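PDB 3H2J: esterase from Xanthomonas oryzae pv. oryzae, which probably hydrolyses ester bonds as a lipase-like serine hydrolase of the alpha/beta-hydrolase fold, its natural substrate not being established. Local coordinates for residues P208-Q213 with A344-A349. Sequence-based numbering, arbitrary orientation.
Sequences PYALEQ and AQTAIA
Y209, A210 and Q213 meet one flank of helix 342-353 in this alpha/beta-hydrolase fold. Segment 208-213 follows strand 198-205 and leads into helix 211-217. Helix 342-353 follows the neighbouring parallel strand 328-332. The contact therefore joins two elements that each come after adjacent strands of the central sheet.

The apolar part is built on the Y209 ring. Its CG is anti to the carbonyl carbon, which turns the ring toward the start of 344-349. The backbone N of A344 lies against the rim of the ring, close to its plane, 4.0 Å from CD2 of Y209. A347 approaches the same side chain obliquely, with its CB 4.1 Å from CD2 of Y209. CB of A344 lies 4.4 Å from CE2 of Y209. L330 touches both Y209 and A344 from the sheet, while the Y209 hydroxyl hydrogen-bonds to the backbone N of G207, just before its own segment. A210, at the N-cap of helix 211-217 and the centre of an inverse gamma turn, adds a methyl contact: its CB is 4.1 Å from CG2 of T346.

One side-chain hydrogen bond joins the two segments. The side chains of Q213 and T346 reach toward each other from facing backbones. CG of Q213 is anti to the backbone N (chi1 160°), and the extended chain carries the amide across to the threonine. T346 OG1 also bonds to O of K342, one turn back in its own helix, so two partners hold the hydroxyl. The backbone N of A210 bonds to the side chain of N343, a further tie between this turn and helix 342-353. NE2 of Q213 donates to OG1 of T346 over 2.9 Å, nearly straight at 170°, with OG1 7° out of the amide plane.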
# COMPACT_ATOMS: atom_id res chain seq x y z
N PRO A 208 -2.37 0.22 8.31
CA PRO A 208 -1.89 0.23 9.70
C PRO A 208 -1.21 1.56 10.06
O PRO A 208 -0.00 1.60 10.28
CB PRO A 208 -0.92 -0.94 9.72
CG PRO A 208 -0.28 -0.84 8.35
CD PRO A 208 -1.48 -0.60 7.46
N TYR A 209 -2.00 2.64 10.14
CA TYR A 209 -1.48 3.97 10.46
C TYR A 209 -0.89 4.01 11.88
O TYR A 209 0.08 4.73 12.15
CB TYR A 209 -2.59 5.01 10.33
CG TYR A 209 -3.54 4.72 9.18
CD1 TYR A 209 -3.05 4.52 7.89
CD2 TYR A 209 -4.90 4.54 9.41
CE1 TYR A 209 -3.90 4.16 6.85
CE2 TYR A 209 -5.76 4.17 8.37
CZ TYR A 209 -5.25 3.98 7.10
OH TYR A 209 -6.07 3.56 6.08
N ALA A 210 -1.50 3.24 12.78
CA ALA A 210 -1.01 3.11 14.15
C ALA A 210 -0.23 1.81 14.06
O ALA A 210 -0.63 0.78 14.61
CB ALA A 210 -2.19 2.98 15.12
N LEU A 211 0.88 1.87 13.33
CA LEU A 211 1.73 0.71 13.06
C LEU A 211 2.23 -0.05 14.29
O LEU A 211 2.07 -1.27 14.38
CB LEU A 211 2.92 1.16 12.21
CG LEU A 211 3.84 0.06 11.67
CD1 LEU A 211 3.04 -0.93 10.83
CD2 LEU A 211 4.95 0.69 10.84
N GLU A 212 2.84 0.67 15.23
CA GLU A 212 3.36 0.05 16.44
C GLU A 212 2.21 -0.54 17.27
O GLU A 212 2.30 -1.67 17.76
CB GLU A 212 4.13 1.08 17.27
CG GLU A 212 4.57 0.60 18.64
CD GLU A 212 5.37 1.65 19.39
OE1 GLU A 212 5.13 2.85 19.18
OE2 GLU A 212 6.24 1.26 20.20
N GLN A 213 1.12 0.21 17.41
CA GLN A 213 -0.04 -0.24 18.17
C GLN A 213 -0.67 -1.48 17.56
O GLN A 213 -1.16 -2.36 18.27
CB GLN A 213 -1.08 0.88 18.26
CG GLN A 213 -2.49 0.41 18.59
CD GLN A 213 -3.49 1.56 18.67
OE1 GLN A 213 -3.46 2.34 19.62
NE2 GLN A 213 -4.35 1.67 17.67
N ALA A 344 -7.71 3.53 12.11
CA ALA A 344 -8.32 4.77 11.64
C ALA A 344 -8.84 5.62 12.80
O ALA A 344 -8.73 6.85 12.77
CB ALA A 344 -9.45 4.45 10.68
N GLN A 345 -9.40 4.97 13.81
CA GLN A 345 -9.93 5.67 14.98
C GLN A 345 -8.79 6.37 15.71
O GLN A 345 -8.90 7.53 16.09
CB GLN A 345 -10.60 4.67 15.93
CG GLN A 345 -11.69 3.85 15.28
CD GLN A 345 -12.20 2.75 16.19
OE1 GLN A 345 -12.76 3.01 17.25
NE2 GLN A 345 -12.00 1.50 15.78
N THR A 346 -7.70 5.63 15.91
CA THR A 346 -6.53 6.16 16.59
C THR A 346 -5.92 7.30 15.78
O THR A 346 -5.53 8.33 16.34
CB THR A 346 -5.47 5.05 16.80
OG1 THR A 346 -6.02 4.02 17.63
CG2 THR A 346 -4.21 5.62 17.45
N ALA A 347 -5.86 7.12 14.47
CA ALA A 347 -5.31 8.14 13.58
C ALA A 347 -6.13 9.42 13.67
O ALA A 347 -5.59 10.50 13.90
CB ALA A 347 -5.30 7.63 12.14
N ILE A 348 -7.44 9.30 13.49
CA ILE A 348 -8.32 10.46 13.55
C ILE A 348 -8.22 11.16 14.91
O ILE A 348 -8.19 12.38 14.97
CB ILE A 348 -9.77 10.05 13.24
CG1 ILE A 348 -9.89 9.73 11.74
CG2 ILE A 348 -10.74 11.17 13.62
CD1 ILE A 348 -11.20 9.09 11.32
N ALA A 349 -8.16 10.38 15.99
CA ALA A 349 -8.06 10.98 17.32
C ALA A 349 -6.78 11.80 17.43
O ALA A 349 -6.80 12.89 18.00
CB ALA A 349 -8.08 9.89 18.39